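Local coordinates for CAG pathogenicity island protein 13 (PDB 2G3V) that is of unknown function but is encoded by the cag pathogenicity island of Helicobacter pylori, which specifies a type IV secretion system, at residues A[78-82]-A[83-87]. Numbering follows the deposited sequence.
Sequences KSIGV and DKFKK
The ring of F85 meets I80, G81 and V82, at the start of its own helix. The CA of V82 lies at the ring edge, near its plane. G81 O and the CG2 methyl of I80 both approach obliquely. G81 O is 3.4 Å from F85 CD2, and I80 CG2 is 4.0 Å from F85 CE2. The F85 ring leans back over the turn because CG is anti to the carbonyl carbon (chi1 -86°). I80 CG2 has a second neighbour in the aliphatic chain of K84, with K84 CD 3.8 Å away. The two side chains cross at about a right angle. The bend of K84 at chi3 keeps its CE beside the same methyl.

These contacts form the junction between helix 73-79 and helix 82-105. G81 leaves helical geometry with a positive phi of 86° and serves as the N-cap residue of the second helix. Its carbonyl accepts K84 N at 3.3 Å. This bond is bent, and its donor sits well above the carbonyl plane. V82 O accepts K86 N at 2.9 Å in a straighter bond (N-H...O 163°), an i to i+4 bond of the new helix. K86 CB also packs 3.4 Å from V82 O. The carboxylate of D83 folds back toward the turn. Its OD1 lies 3.7 Å from I80 O, but these are two oxygens and no bond joins them.

Two other helices touch these residues. V82, F85 and K86 touch helix 59-69, where L62 meets both V82 and K86 while L66 meets F85. I143 of helix 136-149 packs on F85 and K84, and D140 of that helix also touches K84.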
ATOM      1  N   LYS A  78      -9.430  23.990  -0.762  1.00  8.46           N
ATOM      2  CA  LYS A  78      -9.376  25.067   0.223  1.00  9.15           C
ATOM      3  C   LYS A  78      -8.897  24.528   1.574  1.00  8.89           C
ATOM      4  O   LYS A  78      -7.966  25.056   2.185  1.00  7.05           O
ATOM      5  CB  LYS A  78     -10.763  25.706   0.390  1.00 11.36           C
ATOM      6  CG  LYS A  78     -11.291  26.390  -0.874  1.00 15.04           C
ATOM      7  CD  LYS A  78     -10.478  27.637  -1.225  1.00 16.84           C
ATOM      8  CE  LYS A  78     -10.797  28.152  -2.624  1.00 16.15           C
ATOM      9  NZ  LYS A  78     -10.304  27.222  -3.685  1.00 17.21           N
ATOM     10  N   SER A  79      -9.540  23.464   2.036  1.00  9.49           N
ATOM     11  CA  SER A  79      -9.181  22.878   3.314  1.00  9.93           C
ATOM     12  C   SER A  79      -7.825  22.168   3.307  1.00  8.32           C
ATOM     13  O   SER A  79      -7.029  22.322   4.235  1.00  8.47           O
ATOM     14  CB  SER A  79     -10.264  21.892   3.746  1.00 10.31           C
ATOM     15  OG  SER A  79     -11.549  22.480   3.658  1.00 13.87           O
ATOM     16  N   ILE A  80      -7.555  21.392   2.265  1.00  6.71           N
ATOM     17  CA  ILE A  80      -6.303  20.649   2.210  1.00  6.33           C
ATOM     18  C   ILE A  80      -5.297  21.160   1.175  1.00  5.54           C
ATOM     19  O   ILE A  80      -4.147  21.405   1.504  1.00  3.61           O
ATOM     20  CB  ILE A  80      -6.603  19.149   1.990  1.00  6.78           C
ATOM     21  CG1 ILE A  80      -7.662  18.700   3.003  1.00  7.86           C
ATOM     22  CG2 ILE A  80      -5.347  18.306   2.192  1.00  5.98           C
ATOM     23  CD1 ILE A  80      -8.269  17.334   2.738  1.00  6.30           C
ATOM     24  N   GLY A  81      -5.720  21.323  -0.073  1.00  8.41           N
ATOM     25  CA  GLY A  81      -4.798  21.816  -1.090  1.00  8.33           C
ATOM     26  C   GLY A  81      -3.954  20.740  -1.758  1.00  8.23           C
ATOM     27  O   GLY A  81      -3.575  19.743  -1.135  1.00  7.37           O
ATOM     28  N   VAL A  82      -3.651  20.953  -3.032  1.00  8.62           N
ATOM     29  CA  VAL A  82      -2.859  20.005  -3.801  1.00  8.92           C
ATOM     30  C   VAL A  82      -1.461  19.804  -3.239  1.00  9.58           C
ATOM     31  O   VAL A  82      -0.844  18.755  -3.438  1.00 10.52           O
ATOM     32  CB  VAL A  82      -2.725  20.463  -5.256  1.00  7.50           C
ATOM     33  CG1 VAL A  82      -4.080  20.488  -5.910  1.00  6.84           C
ATOM     34  CG2 VAL A  82      -2.066  21.843  -5.309  1.00  5.12           C
ATOM     35  N   ASP A  83      -0.968  20.812  -2.540  1.00 10.75           N
ATOM     36  CA  ASP A  83       0.365  20.761  -1.962  1.00 13.11           C
ATOM     37  C   ASP A  83       0.566  19.639  -0.942  1.00 13.12           C
ATOM     38  O   ASP A  83       1.654  19.045  -0.865  1.00 13.70           O
ATOM     39  CB  ASP A  83       0.711  22.128  -1.341  1.00 15.58           C
ATOM     40  CG  ASP A  83      -0.493  22.799  -0.670  1.00 16.61           C
ATOM     41  OD1 ASP A  83      -0.745  22.512   0.524  1.00 17.64           O
ATOM     42  OD2 ASP A  83      -1.187  23.607  -1.343  1.00 16.98           O
ATOM     43  N   LYS A  84      -0.476  19.341  -0.169  1.00 10.64           N
ATOM     44  CA  LYS A  84      -0.384  18.294   0.843  1.00  9.89           C
ATOM     45  C   LYS A  84      -0.594  16.917   0.206  1.00  9.26           C
ATOM     46  O   LYS A  84      -0.021  15.912   0.638  1.00  9.61           O
ATOM     47  CB  LYS A  84      -1.428  18.530   1.946  1.00 12.57           C
ATOM     48  CG  LYS A  84      -1.095  17.857   3.275  1.00 13.00           C
ATOM     49  CD  LYS A  84      -2.222  17.965   4.279  1.00 15.38           C
ATOM     50  CE  LYS A  84      -2.584  19.410   4.605  1.00 15.24           C
ATOM     51  NZ  LYS A  84      -1.486  20.121   5.297  1.00 15.96           N
ATOM     52  N   PHE A  85      -1.431  16.873  -0.823  1.00  8.00           N
ATOM     53  CA  PHE A  85      -1.699  15.618  -1.513  1.00  5.22           C
ATOM     54  C   PHE A  85      -0.446  15.159  -2.224  1.00  3.99           C
ATOM     55  O   PHE A  85      -0.079  13.989  -2.156  1.00  1.05           O
ATOM     56  CB  PHE A  85      -2.833  15.793  -2.523  1.00  2.89           C
ATOM     57  CG  PHE A  85      -4.184  15.621  -1.927  1.00  2.18           C
ATOM     58  CD1 PHE A  85      -4.604  14.365  -1.490  1.00  3.90           C
ATOM     59  CD2 PHE A  85      -5.034  16.702  -1.781  1.00  1.15           C
ATOM     60  CE1 PHE A  85      -5.864  14.190  -0.917  1.00  2.59           C
ATOM     61  CE2 PHE A  85      -6.288  16.538  -1.214  1.00  1.76           C
ATOM     62  CZ  PHE A  85      -6.708  15.276  -0.779  1.00  1.30           C
ATOM     63  N   LYS A  86       0.211  16.099  -2.889  1.00  3.62           N
ATOM     64  CA  LYS A  86       1.422  15.795  -3.627  1.00  5.61           C
ATOM     65  C   LYS A  86       2.467  15.186  -2.695  1.00  6.33           C
ATOM     66  O   LYS A  86       3.233  14.306  -3.096  1.00  5.97           O
ATOM     67  CB  LYS A  86       1.949  17.073  -4.272  1.00  7.21           C
ATOM     68  CG  LYS A  86       2.785  16.859  -5.531  1.00 10.20           C
ATOM     69  CD  LYS A  86       2.864  18.144  -6.355  1.00 11.33           C
ATOM     70  CE  LYS A  86       1.459  18.598  -6.758  1.00 13.10           C
ATOM     71  NZ  LYS A  86       1.414  19.842  -7.591  1.00 12.68           N
ATOM     72  N   LYS A  87       2.473  15.640  -1.444  1.00  5.74           N
ATOM     73  CA  LYS A  87       3.422  15.158  -0.449  1.00  5.56           C
ATOM     74  C   LYS A  87       3.311  13.664  -0.178  1.00  5.27           C
ATOM     75  O   LYS A  87       4.296  12.937  -0.313  1.00  4.99           O
ATOM     76  CB  LYS A  87       3.243  15.909   0.876  1.00  6.21           C
ATOM     77  CG  LYS A  87       4.293  15.553   1.929  1.00  8.33           C
ATOM     78  CD  LYS A  87       4.101  16.317   3.231  1.00  8.06           C
ATOM     79  CE  LYS A  87       5.159  15.900   4.259  1.00  9.61           C
ATOM     80  NZ  LYS A  87       5.093  16.671   5.540  1.00 10.70           N
TER